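Local atomic coordinates of DNA polymerase III, beta subunit (Eubacterium rectale, PDB entry 3T0P), a protein that probably encircles DNA as a ring-shaped head-to-tail homodimer and tethers DNA polymerases and other proteins to it for processive replication. Residues D214-I219 and V225-N230; N291-I296 and S302-I307; G14-S19 and I78-P83; T142-A147 and F325-R330; L159-I162 and L167-V170. All blocks are in the same frame, centred on the assembly; numbering follows the deposited sequence.

Contacts 1, 2 and 5 are antiparallel beta hairpins, whereas contacts 3 and 4 bring together parts far apart in sequence. Contact 5 is the most buried and adds a salt bridge to its ladder. Contact 1, in the same central-domain range with its centre about 17 Å from that of contact 5, has an apolar face and a partly exposed one. Contact 2, in the C-terminal domain across the chain's centre from contacts 1 and 3, has a hydrated acidic face; contact 3, about 50 Å from it between centres, joins two N-terminal helices, and both reach the second subunit. Contact 4 links the central and C-terminal domains through an aromatic ring and touches contact 5 through T142 and V169.

Contact 1. Residues D214-I219 and V225-N230; sequences DVVIYI and VFEFEN. With EDO (1,2-ethanediol), chain X.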
# COMPACT_ATOMS: atom_id res chain seq x y z
N ASP B 214 -14.58 23.30 11.62
CA ASP B 214 -13.51 24.04 12.30
C ASP B 214 -12.79 23.26 13.40
O ASP B 214 -13.34 22.33 13.99
CB ASP B 214 -14.08 25.33 12.89
CG ASP B 214 -14.41 26.36 11.83
OD1 ASP B 214 -13.59 26.56 10.91
OD2 ASP B 214 -15.48 27.00 11.94
N VAL B 215 -11.59 23.71 13.71
CA VAL B 215 -10.72 23.24 14.78
C VAL B 215 -10.52 24.39 15.76
O VAL B 215 -10.16 25.50 15.35
CB VAL B 215 -9.34 22.69 14.25
CG1 VAL B 215 -8.53 22.06 15.40
CG2 VAL B 215 -9.57 21.65 13.15
N VAL B 216 -10.75 24.14 17.06
CA VAL B 216 -10.51 25.19 18.07
C VAL B 216 -9.16 24.85 18.72
O VAL B 216 -8.92 23.71 19.12
CB VAL B 216 -11.67 25.34 19.08
CG1 VAL B 216 -11.39 26.47 20.08
CG2 VAL B 216 -12.99 25.60 18.36
N ILE B 217 -8.26 25.81 18.75
CA ILE B 217 -6.91 25.59 19.27
C ILE B 217 -6.67 26.46 20.52
O ILE B 217 -7.00 27.64 20.51
CB ILE B 217 -5.85 25.86 18.15
CG1 ILE B 217 -6.05 24.89 16.95
CG2 ILE B 217 -4.39 25.75 18.68
CD1 ILE B 217 -5.30 25.28 15.65
N TYR B 218 -6.07 25.88 21.57
CA TYR B 218 -5.67 26.62 22.78
C TYR B 218 -4.20 26.43 23.00
O TYR B 218 -3.73 25.30 22.94
CB TYR B 218 -6.44 26.14 24.03
CG TYR B 218 -7.93 26.33 23.96
CD1 TYR B 218 -8.52 27.54 24.33
CD2 TYR B 218 -8.76 25.32 23.50
CE1 TYR B 218 -9.89 27.73 24.26
CE2 TYR B 218 -10.14 25.49 23.43
CZ TYR B 218 -10.70 26.69 23.82
OH TYR B 218 -12.06 26.86 23.77
N ILE B 219 -3.48 27.53 23.24
CA ILE B 219 -2.05 27.51 23.50
C ILE B 219 -1.86 28.05 24.92
O ILE B 219 -2.03 29.24 25.15
CB ILE B 219 -1.26 28.28 22.40
CG1 ILE B 219 -1.45 27.59 21.02
CG2 ILE B 219 0.19 28.31 22.76
CD1 ILE B 219 -1.09 28.42 19.79
N VAL B 225 -3.69 22.53 22.66
CA VAL B 225 -4.92 21.74 22.64
C VAL B 225 -5.65 22.01 21.32
O VAL B 225 -5.79 23.16 20.92
CB VAL B 225 -5.82 22.05 23.88
CG1 VAL B 225 -7.13 21.26 23.85
CG2 VAL B 225 -5.07 21.81 25.20
N PHE B 226 -6.06 20.95 20.64
CA PHE B 226 -6.84 20.97 19.41
C PHE B 226 -8.17 20.31 19.69
O PHE B 226 -8.17 19.18 20.18
CB PHE B 226 -6.13 20.19 18.28
CG PHE B 226 -4.76 20.68 17.90
CD1 PHE B 226 -3.64 20.22 18.58
CD2 PHE B 226 -4.59 21.55 16.83
CE1 PHE B 226 -2.36 20.66 18.22
CE2 PHE B 226 -3.32 21.98 16.47
CZ PHE B 226 -2.22 21.54 17.18
N GLU B 227 -9.28 20.99 19.42
CA GLU B 227 -10.62 20.40 19.56
C GLU B 227 -11.32 20.40 18.23
O GLU B 227 -11.32 21.40 17.54
CB GLU B 227 -11.51 21.12 20.57
CG GLU B 227 -10.86 21.54 21.87
CD GLU B 227 -11.94 22.04 22.80
OE1 GLU B 227 -12.70 22.94 22.39
OE2 GLU B 227 -12.11 21.43 23.88
N PHE B 228 -11.91 19.28 17.87
CA PHE B 228 -12.65 19.10 16.64
C PHE B 228 -13.57 17.92 16.83
O PHE B 228 -13.15 16.91 17.40
CB PHE B 228 -11.71 18.93 15.42
CG PHE B 228 -10.79 17.74 15.49
CD1 PHE B 228 -9.64 17.77 16.28
CD2 PHE B 228 -11.08 16.57 14.79
CE1 PHE B 228 -8.80 16.65 16.37
CE2 PHE B 228 -10.22 15.46 14.86
CZ PHE B 228 -9.08 15.51 15.64
N GLU B 229 -14.84 18.07 16.39
CA GLU B 229 -15.92 17.07 16.47
C GLU B 229 -16.04 16.61 17.93
O GLU B 229 -16.30 17.46 18.77
CB GLU B 229 -15.69 15.93 15.46
CG GLU B 229 -15.43 16.44 14.05
CD GLU B 229 -15.02 15.43 12.99
OE1 GLU B 229 -14.48 14.35 13.33
OE2 GLU B 229 -15.18 15.76 11.79
N ASN B 230 -15.76 15.34 18.26
CA ASN B 230 -15.87 14.88 19.65
C ASN B 230 -14.52 14.48 20.23
O ASN B 230 -14.45 13.69 21.18
CB ASN B 230 -16.87 13.71 19.74
CG ASN B 230 -18.30 14.18 19.72
OD1 ASN B 230 -18.81 14.73 20.71
ND2 ASN B 230 -18.93 14.04 18.56
C1 EDO X . -14.68 16.31 24.40
O1 EDO X . -14.14 16.38 23.07
C2 EDO X . -13.67 15.69 25.37
O2 EDO X . -13.01 14.58 24.74
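V216 and E227 face each other as a hydrogen-bonded pair of antiparallel strands, and two residues further on Y218 and V225 do the same. Each pair exchanges two backbone bonds: V216 N to E227 O and E227 N to V216 O are both 2.8 Å, and the bonds between Y218 and V225 are equally short. Between the pairs lies the non-hydrogen-bonded couple I217 and F226, where I217 CA also makes a CA-H...O contact with V225 O (3.1 Å). The strands run at 157° to each other.

Apolar contacts lie on the face of I217 and F226. With CG1 of I217 beside its backbone N (chi1 -61°) and CG of F226 placed likewise, the two side chains run alongside each other in the same direction, and I217 CG1 touches F226 CD2 at 3.6 Å. V215 CG1 comes up at the edge of the same ring, while V215 CG2 meets F228 CB at 4.1 Å. L135 of helix 132-140 packs against V215 and F226.

On the other face the chemistry is mixed. The carboxylate of E227 stands nearly perpendicular to the Y218 ring (83°), with OE1 in the ring plane at 3.8 Å from CE2. Its other oxygen, OE2, forms a salt bridge with R124. Beyond the strand end, a 1,2-ethanediol makes a weak hydrogen bond from O1 to N230 O (3.3 Å).

The arrangement is a beta hairpin, set in an antiparallel sheet that runs from the central domain into strands of the N-terminal domain, with helix 132-140 against its apolar side.

Contact 2. Residues N291-I296 and S302-I307; sequences NMELRI and SMNEDI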
# COMPACT_ATOMS: atom_id res chain seq x y z
N ASN B 291 15.96 30.06 -20.71
CA ASN B 291 16.17 28.63 -20.55
C ASN B 291 16.82 28.22 -19.24
O ASN B 291 17.77 28.83 -18.78
CB ASN B 291 17.06 28.08 -21.70
CG ASN B 291 17.05 26.58 -21.80
OD1 ASN B 291 16.08 25.97 -22.25
ND2 ASN B 291 18.09 25.94 -21.30
N MSE B 292 16.34 27.11 -18.71
CA MSE B 292 16.92 26.40 -17.59
C MSE B 292 17.31 25.01 -18.09
O MSE B 292 16.46 24.25 -18.57
CB MSE B 292 16.00 26.31 -16.37
CG MSE B 292 16.65 25.53 -15.26
SE MSE B 292 15.49 25.09 -13.75
CE MSE B 292 15.28 26.91 -12.96
N GLU B 293 18.59 24.69 -17.97
CA GLU B 293 19.11 23.37 -18.27
C GLU B 293 19.40 22.63 -16.96
O GLU B 293 20.13 23.16 -16.11
CB GLU B 293 20.37 23.47 -19.13
CG GLU B 293 20.88 22.08 -19.50
CD GLU B 293 22.18 22.06 -20.26
OE1 GLU B 293 23.20 22.54 -19.71
OE2 GLU B 293 22.18 21.57 -21.40
N LEU B 294 18.85 21.43 -16.82
CA LEU B 294 19.02 20.55 -15.67
C LEU B 294 19.76 19.30 -16.06
O LEU B 294 19.44 18.68 -17.07
CB LEU B 294 17.66 20.18 -15.04
CG LEU B 294 16.85 21.35 -14.52
CD1 LEU B 294 15.83 21.78 -15.57
CD2 LEU B 294 16.15 20.99 -13.25
N ARG B 295 20.78 18.96 -15.27
CA ARG B 295 21.59 17.76 -15.49
C ARG B 295 21.81 16.98 -14.22
O ARG B 295 21.92 17.56 -13.11
CB ARG B 295 22.98 18.09 -16.06
CG ARG B 295 22.97 18.79 -17.40
CD ARG B 295 24.37 19.21 -17.84
NE ARG B 295 24.99 20.13 -16.89
CZ ARG B 295 26.13 20.79 -17.11
NH1 ARG B 295 26.75 20.66 -18.28
NH2 ARG B 295 26.63 21.59 -16.19
N ILE B 296 21.96 15.67 -14.40
CA ILE B 296 22.34 14.75 -13.36
C ILE B 296 23.09 13.65 -14.06
O ILE B 296 22.79 13.34 -15.22
CB ILE B 296 21.14 14.28 -12.48
CG1 ILE B 296 21.61 13.82 -11.09
CG2 ILE B 296 20.24 13.23 -13.19
CD1 ILE B 296 20.48 13.86 -10.01
N SER B 302 23.13 9.27 -17.51
CA SER B 302 22.94 10.71 -17.34
C SER B 302 21.61 11.21 -17.92
O SER B 302 20.93 10.52 -18.68
CB SER B 302 24.10 11.49 -17.95
OG SER B 302 24.14 11.26 -19.35
N MSE B 303 21.24 12.41 -17.51
CA MSE B 303 20.05 13.08 -17.98
C MSE B 303 20.36 14.54 -18.28
O MSE B 303 21.08 15.18 -17.54
CB MSE B 303 18.90 12.98 -16.97
CG MSE B 303 17.56 13.48 -17.53
SE MSE B 303 16.33 14.19 -16.15
CE MSE B 303 17.44 15.84 -15.64
N ASN B 304 19.77 15.05 -19.36
CA ASN B 304 19.84 16.46 -19.72
C ASN B 304 18.42 16.92 -20.07
O ASN B 304 17.75 16.26 -20.87
CB ASN B 304 20.82 16.68 -20.87
CG ASN B 304 21.10 18.14 -21.09
OD1 ASN B 304 21.93 18.72 -20.41
ND2 ASN B 304 20.34 18.78 -21.97
N GLU B 305 17.95 18.02 -19.49
CA GLU B 305 16.62 18.54 -19.79
C GLU B 305 16.63 20.07 -19.86
O GLU B 305 17.26 20.70 -19.02
CB GLU B 305 15.59 18.09 -18.71
CG GLU B 305 14.16 18.47 -19.09
CD GLU B 305 13.01 17.73 -18.43
OE1 GLU B 305 13.25 16.68 -17.79
OE2 GLU B 305 11.86 18.22 -18.55
N ASP B 306 15.87 20.64 -20.79
CA ASP B 306 15.71 22.09 -20.95
C ASP B 306 14.28 22.50 -20.62
O ASP B 306 13.35 21.86 -21.05
CB ASP B 306 16.08 22.55 -22.38
CG ASP B 306 17.54 22.36 -22.76
OD1 ASP B 306 18.42 22.86 -22.02
OD2 ASP B 306 17.80 21.75 -23.82
N ILE B 307 14.12 23.56 -19.83
CA ILE B 307 12.80 24.09 -19.49
C ILE B 307 12.80 25.57 -19.86
O ILE B 307 13.74 26.28 -19.53
CB ILE B 307 12.42 23.88 -17.99
CG1 ILE B 307 12.58 22.40 -17.55
CG2 ILE B 307 10.98 24.39 -17.70
CD1 ILE B 307 12.25 22.15 -16.04
O HOH W 1 20.91 23.32 -23.41
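D306 OD1 is gripped twice: N291 ND2 donates to it at 3.2 Å, and a water donates a hydrogen bond to it at 2.9 Å. N291 ND2 approaches from above the carboxylate plane, 46° out of it, while the oxygen lies close to the plane of the N291 amide. The same water also donates to E293 OE2 (3.0 Å). This bridge lies between two acids that run side by side, their carboxylates almost parallel and E293 OE2 4.0 Å from D306 OD1. The water and the amide of N291 would ease their mutual repulsion, although the closeness could still raise the proton affinity of one of them. E293 reaches its place by an extended chain, CG anti to the backbone N (chi1 -178°).

Six backbone bonds zip the hairpin through M292 with I307, L294 with E305, and I296 with M303 (M292 and M303 are selenomethionines); L294 N to E305 O (2.8 Å) is almost straight. On the face opposite E293 and D306, L294 CD1 meets I307 CD1 at 3.6 Å, and I296 CG2 lies 4.0 Å from M303 CB.

Helix 261-272 covers this mostly apolar face, with C267 against L294; the one acid there, E305, is paired with R270. Strand 283-288 pairs with strand 291-297 on one flank, and on the other S302-E305 continue the sheet as an antiparallel ladder into a strand of the second subunit.

Contact 3. Residues G14-S19 and I78-P83; sequences GVNIVS and IVRKLP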
# COMPACT_ATOMS: atom_id res chain seq x y z
N GLY B 14 -13.97 5.86 17.35
CA GLY B 14 -13.23 6.28 18.53
C GLY B 14 -11.88 5.62 18.71
O GLY B 14 -10.90 6.32 19.01
N VAL B 15 -11.82 4.27 18.58
CA VAL B 15 -10.54 3.55 18.75
C VAL B 15 -9.57 3.94 17.64
O VAL B 15 -8.38 4.05 17.90
CB VAL B 15 -10.65 2.00 18.91
CG1 VAL B 15 -11.70 1.60 19.94
CG2 VAL B 15 -10.91 1.30 17.57
N ASN B 16 -10.08 4.20 16.42
CA ASN B 16 -9.29 4.63 15.28
C ASN B 16 -8.72 6.03 15.47
O ASN B 16 -7.69 6.34 14.90
CB ASN B 16 -10.13 4.59 14.01
CG ASN B 16 -10.26 3.23 13.39
OD1 ASN B 16 -9.58 2.26 13.76
ND2 ASN B 16 -11.14 3.12 12.41
N ILE B 17 -9.36 6.86 16.27
CA ILE B 17 -8.87 8.20 16.55
C ILE B 17 -7.78 8.15 17.64
O ILE B 17 -6.68 8.62 17.41
CB ILE B 17 -10.04 9.17 16.90
CG1 ILE B 17 -10.86 9.48 15.60
CG2 ILE B 17 -9.51 10.46 17.54
CD1 ILE B 17 -12.21 10.13 15.85
N VAL B 18 -8.08 7.55 18.80
CA VAL B 18 -7.17 7.55 19.95
C VAL B 18 -5.91 6.71 19.71
O VAL B 18 -4.88 7.01 20.31
CB VAL B 18 -7.85 7.17 21.30
CG1 VAL B 18 -8.95 8.17 21.63
CG2 VAL B 18 -8.39 5.74 21.30
N SER B 19 -5.98 5.71 18.81
CA SER B 19 -4.84 4.86 18.43
C SER B 19 -3.64 5.65 17.89
O SER B 19 -2.52 5.14 17.94
CB SER B 19 -5.28 3.84 17.38
OG SER B 19 -6.06 2.85 18.03
N ILE B 78 -10.50 -6.23 17.64
CA ILE B 78 -11.77 -6.84 18.07
C ILE B 78 -12.92 -5.98 17.53
O ILE B 78 -13.76 -6.50 16.82
CB ILE B 78 -11.87 -7.06 19.60
CG1 ILE B 78 -10.91 -8.17 20.06
CG2 ILE B 78 -13.31 -7.36 20.04
CD1 ILE B 78 -10.83 -8.41 21.57
N VAL B 79 -12.89 -4.66 17.81
CA VAL B 79 -13.94 -3.70 17.48
C VAL B 79 -14.14 -3.64 15.97
O VAL B 79 -15.28 -3.68 15.51
CB VAL B 79 -13.66 -2.31 18.12
CG1 VAL B 79 -14.60 -1.24 17.57
CG2 VAL B 79 -13.79 -2.39 19.64
N ARG B 80 -13.03 -3.62 15.21
CA ARG B 80 -13.00 -3.55 13.75
C ARG B 80 -13.58 -4.82 13.07
O ARG B 80 -14.05 -4.73 11.93
CB ARG B 80 -11.56 -3.35 13.28
CG ARG B 80 -11.43 -2.70 11.91
CD ARG B 80 -10.00 -2.29 11.63
NE ARG B 80 -9.53 -1.24 12.54
CZ ARG B 80 -8.50 -1.40 13.37
NH1 ARG B 80 -7.82 -2.54 13.39
NH2 ARG B 80 -8.12 -0.40 14.16
N LYS B 81 -13.48 -5.98 13.73
CA LYS B 81 -13.96 -7.26 13.20
C LYS B 81 -15.30 -7.73 13.79
O LYS B 81 -15.86 -8.69 13.28
CB LYS B 81 -12.88 -8.33 13.36
CG LYS B 81 -11.69 -8.04 12.45
CD LYS B 81 -10.76 -9.22 12.34
CE LYS B 81 -9.67 -9.00 11.32
NZ LYS B 81 -8.59 -9.99 11.51
N LEU B 82 -15.86 -7.01 14.77
CA LEU B 82 -17.16 -7.38 15.31
C LEU B 82 -18.28 -7.05 14.32
O LEU B 82 -18.08 -6.19 13.46
CB LEU B 82 -17.45 -6.67 16.65
CG LEU B 82 -16.79 -7.26 17.89
CD1 LEU B 82 -17.09 -6.42 19.11
CD2 LEU B 82 -17.17 -8.71 18.11
N PRO B 83 -19.44 -7.74 14.41
CA PRO B 83 -20.57 -7.37 13.53
C PRO B 83 -21.03 -5.92 13.81
O PRO B 83 -20.71 -5.34 14.86
CB PRO B 83 -21.68 -8.37 13.93
CG PRO B 83 -21.04 -9.40 14.78
CD PRO B 83 -19.81 -8.82 15.36
O HOH W 2 -10.96 0.66 10.82
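The amide of N16 and the guanidinium of R80 meet edge on and lie nearly in one plane, only 8° apart. N16 OD1 sits at the guanidinium edge and accepts from R80 NH2 at 3.1 Å, with an N-H...O angle of 171°; the donor stands close to the line of the amide C=O. A water joins the same two groups, accepting from N16 ND2 at 2.9 Å and, more weakly, from R80 NE. R80 extends from its backbone with CG anti to N (chi1 -155°) and then bends at chi3, which swings the guanidinium across to the asparagine. Two conformers of R80 were modelled, and this pairing describes one of them. In this conformer the direct bond and the water bridge favour the coplanar setting.

These side chains join helix 8-18 to helix 72-81, the two helices of the N-terminal domain. In sliding rings of this family such helices line the central channel through which the DNA passes, while the sheets form the outer shell. Beside the polar pair the helices meet lightly: V15 CG2 lies 4.5 Å from V79 CG1, with both CB atoms directed at the opposite helix. V79 is also packed by L11 and L12, and V15 by L45.

Near the end of helix 8-18, V15 O accepts both S19 N (3.1 Å) and S19 OG (2.6 Å), which arrive from opposite faces of its carbonyl plane. At the end of helix 72-81, K81 O is hydrogen-bonded to R270 of the second subunit, and P83 packs on that same arginine.

Contact 4. Residues T142-A147 and F325-R330; sequences TIFSIA and FIDALR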
# COMPACT_ATOMS: atom_id res chain seq x y z
N THR B 142 4.34 22.04 5.19
CA THR B 142 5.54 22.35 5.97
C THR B 142 6.18 21.15 6.69
O THR B 142 7.38 21.22 6.99
CB THR B 142 5.23 23.42 7.07
OG1 THR B 142 4.19 22.92 7.93
CG2 THR B 142 4.81 24.75 6.51
N ILE B 143 5.42 20.13 7.05
CA ILE B 143 5.89 19.00 7.87
C ILE B 143 7.11 18.24 7.29
O ILE B 143 7.91 17.71 8.07
CB ILE B 143 4.74 18.02 8.23
CG1 ILE B 143 5.02 17.28 9.57
CG2 ILE B 143 4.39 17.04 7.09
CD1 ILE B 143 5.10 18.14 10.76
N PHE B 144 7.26 18.21 5.96
CA PHE B 144 8.32 17.47 5.30
C PHE B 144 9.73 17.99 5.62
O PHE B 144 10.68 17.27 5.37
CB PHE B 144 8.11 17.50 3.78
CG PHE B 144 8.19 18.87 3.18
CD1 PHE B 144 9.42 19.45 2.89
CD2 PHE B 144 7.03 19.61 2.93
CE1 PHE B 144 9.49 20.74 2.37
CE2 PHE B 144 7.12 20.90 2.43
CZ PHE B 144 8.34 21.45 2.12
N SER B 145 9.87 19.25 6.11
CA SER B 145 11.22 19.79 6.32
C SER B 145 11.62 19.95 7.79
O SER B 145 12.54 20.69 8.09
CB SER B 145 11.42 21.09 5.55
OG SER B 145 10.36 22.00 5.77
N ILE B 146 11.00 19.16 8.69
CA ILE B 146 11.44 19.07 10.08
C ILE B 146 12.66 18.11 10.09
O ILE B 146 12.79 17.31 9.16
CB ILE B 146 10.30 18.58 11.03
CG1 ILE B 146 9.84 17.13 10.69
CG2 ILE B 146 9.12 19.58 11.06
CD1 ILE B 146 8.91 16.45 11.73
N ALA B 147 13.54 18.17 11.09
CA ALA B 147 14.71 17.27 11.10
C ALA B 147 14.29 15.80 11.27
O ALA B 147 13.35 15.50 12.00
CB ALA B 147 15.69 17.67 12.18
N PHE B 325 13.71 20.14 -3.50
CA PHE B 325 12.88 20.81 -4.48
C PHE B 325 11.58 20.04 -4.69
O PHE B 325 10.52 20.66 -4.77
CB PHE B 325 13.64 20.97 -5.80
CG PHE B 325 14.16 22.37 -5.99
CD1 PHE B 325 13.35 23.35 -6.55
CD2 PHE B 325 15.43 22.72 -5.55
CE1 PHE B 325 13.81 24.66 -6.67
CE2 PHE B 325 15.88 24.04 -5.66
CZ PHE B 325 15.08 24.99 -6.25
N ILE B 326 11.66 18.71 -4.80
CA ILE B 326 10.51 17.84 -4.99
C ILE B 326 9.56 18.02 -3.79
O ILE B 326 8.38 18.31 -4.00
CB ILE B 326 10.95 16.37 -5.18
CG1 ILE B 326 11.57 16.15 -6.56
CG2 ILE B 326 9.76 15.42 -4.98
CD1 ILE B 326 12.46 14.92 -6.69
N ASP B 327 10.07 17.95 -2.56
CA ASP B 327 9.23 18.13 -1.35
C ASP B 327 8.46 19.44 -1.39
O ASP B 327 7.26 19.42 -1.16
CB ASP B 327 10.07 18.11 -0.07
CG ASP B 327 10.68 16.80 0.33
OD1 ASP B 327 10.36 15.77 -0.32
OD2 ASP B 327 11.50 16.79 1.30
N ALA B 328 9.14 20.57 -1.74
CA ALA B 328 8.48 21.87 -1.77
C ALA B 328 7.54 22.01 -2.96
O ALA B 328 6.43 22.50 -2.78
CB ALA B 328 9.50 23.00 -1.77
N LEU B 329 7.95 21.59 -4.16
CA LEU B 329 7.11 21.72 -5.35
C LEU B 329 5.84 20.87 -5.24
O LEU B 329 4.81 21.33 -5.70
CB LEU B 329 7.88 21.42 -6.63
CG LEU B 329 9.00 22.40 -6.99
CD1 LEU B 329 9.90 21.82 -8.08
CD2 LEU B 329 8.45 23.77 -7.37
N ARG B 330 5.90 19.69 -4.61
CA ARG B 330 4.74 18.81 -4.37
C ARG B 330 3.62 19.48 -3.56
O ARG B 330 2.47 19.05 -3.60
CB ARG B 330 5.15 17.55 -3.60
CG ARG B 330 5.67 16.45 -4.49
CD ARG B 330 5.93 15.21 -3.68
NE ARG B 330 6.55 14.16 -4.49
CZ ARG B 330 7.26 13.16 -3.99
NH1 ARG B 330 7.47 13.08 -2.68
NH2 ARG B 330 7.80 12.25 -4.79
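The loop 142-147 comes up to the last turns of helix 322-329 at one point, where the CA atoms of F144 and D327 are 6.7 Å apart. From there F144 reaches over with its CB directed at the helix. Its CG sits between the backbone N and the carbonyl carbon (chi1 64°), and from there the ring lies against the helix at D327 and A328.

D327 CB presses on the ring at CD1, 3.3 Å away, a tight fit, and CE1 follows at 3.6 Å. The two side chains point in opposing directions as they pass, ring and carboxylate planes 60° apart, and D327 OD2 remains 3.7 Å from F144 CD1. The carbonyl oxygen D327 O stands over one ring face, displaced toward the rim and 3.9 Å above its plane. The far end of the ring meets the next residue, F144 CZ lying 3.9 Å from A328 CA. Y359 packs on both F144 and A328.

D327 OD2 finds its charge partners elsewhere, in salt bridges to R176 and K323. Between the two segments themselves the contact is van der Waals packing, without hydrogen bonds, with a wedged phenyl ring joining the central and C-terminal domains. The acid next to the ring is charge-paired by two bases, which would probably favour its ionised form and steady the carboxylate beside the ring.

Contact 5. Residues L159-I162 and L167-V170; sequences LFEI and LRVV
E161 and R168 both leave their strands with CG anti to the backbone N (chi1 -167° and 172°), and they then run side by side; the glutamate stays extended, whereas the arginine bends at chi3 and brings the edge of its guanidinium to E161 OE1. They belong to the beta hairpin of strands 157-163 and 166-172 in the central domain.

E161 OE1 takes the whole interaction: R168 NE donates to it at 2.8 Å as a salt bridge, and R168 NH2 adds a weak bond of the same length. NE meets this oxygen from above the carboxylate plane, so the flat groups are markedly tilted (64°) instead of matched edge to edge. On the far side of the guanidinium, R168 NH1 forms a salt bridge with D246, so the arginine is shared between two acids.

The opposite face is apolar and lies toward strand 127-131. V169 CG2 sits over one face of the F160 ring, 4.0 Å from its centroid and offset toward the rim, a CH-pi contact. L167 CD1 reaches I162 CG1 at 3.8 Å.

The backbone pairs L159 with V170 and E161 with R168, two bonds to each pair, and neighbouring strands 176-184 and 187-196 extend the sheet on its flanks. R168 N to E161 O is the shortest bond of this ladder at 2.7 Å, and beside it L167 CA comes within 3.3 Å of the same oxygen, E161 O.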
# COMPACT_ATOMS: atom_id res chain seq x y z
N LEU B 159 7.42 25.70 14.32
CA LEU B 159 7.08 26.96 14.95
C LEU B 159 5.67 27.39 14.53
O LEU B 159 5.34 27.37 13.34
CB LEU B 159 8.10 28.05 14.58
CG LEU B 159 7.82 29.47 15.14
CD1 LEU B 159 8.20 29.57 16.61
CD2 LEU B 159 8.57 30.51 14.35
N PHE B 160 4.85 27.78 15.51
CA PHE B 160 3.52 28.35 15.31
C PHE B 160 3.59 29.78 15.86
O PHE B 160 3.84 29.95 17.05
CB PHE B 160 2.45 27.49 15.97
CG PHE B 160 1.97 26.38 15.07
CD1 PHE B 160 2.79 25.28 14.78
CD2 PHE B 160 0.70 26.42 14.50
CE1 PHE B 160 2.36 24.27 13.92
CE2 PHE B 160 0.27 25.40 13.64
CZ PHE B 160 1.11 24.33 13.35
N GLU B 161 3.47 30.79 14.99
CA GLU B 161 3.57 32.20 15.39
C GLU B 161 2.34 33.00 14.97
O GLU B 161 1.94 32.98 13.81
CB GLU B 161 4.84 32.80 14.80
CG GLU B 161 5.23 34.14 15.39
CD GLU B 161 6.50 34.72 14.79
OE1 GLU B 161 7.08 34.10 13.87
OE2 GLU B 161 6.91 35.81 15.24
N ILE B 162 1.75 33.70 15.93
CA ILE B 162 0.55 34.53 15.76
C ILE B 162 0.86 35.94 16.20
O ILE B 162 1.43 36.14 17.27
CB ILE B 162 -0.65 33.95 16.56
CG1 ILE B 162 -1.17 32.65 15.96
CG2 ILE B 162 -1.78 34.98 16.70
CD1 ILE B 162 -1.78 31.69 16.99
N LEU B 167 -0.97 34.23 11.04
CA LEU B 167 -0.39 33.01 11.54
C LEU B 167 0.72 32.64 10.61
O LEU B 167 0.56 32.70 9.39
CB LEU B 167 -1.44 31.87 11.66
CG LEU B 167 -0.90 30.42 11.84
CD1 LEU B 167 -0.21 30.22 13.20
CD2 LEU B 167 -2.00 29.40 11.69
N ARG B 168 1.85 32.23 11.17
CA ARG B 168 3.02 31.82 10.41
C ARG B 168 3.47 30.48 10.95
O ARG B 168 3.57 30.33 12.17
CB ARG B 168 4.11 32.91 10.53
CG ARG B 168 5.46 32.57 9.96
CD ARG B 168 6.33 33.81 9.95
NE ARG B 168 7.26 33.85 11.08
CZ ARG B 168 8.46 34.42 11.03
NH1 ARG B 168 8.89 35.00 9.91
NH2 ARG B 168 9.25 34.40 12.10
N VAL B 169 3.65 29.48 10.04
CA VAL B 169 4.07 28.12 10.38
C VAL B 169 5.41 27.89 9.74
O VAL B 169 5.58 28.16 8.55
CB VAL B 169 2.99 27.07 9.98
CG1 VAL B 169 3.46 25.64 10.26
CG2 VAL B 169 1.68 27.36 10.71
N VAL B 170 6.40 27.46 10.55
CA VAL B 170 7.80 27.32 10.12
C VAL B 170 8.36 25.96 10.51
O VAL B 170 8.17 25.52 11.64
CB VAL B 170 8.71 28.45 10.71
CG1 VAL B 170 10.15 28.37 10.21
CG2 VAL B 170 8.14 29.84 10.45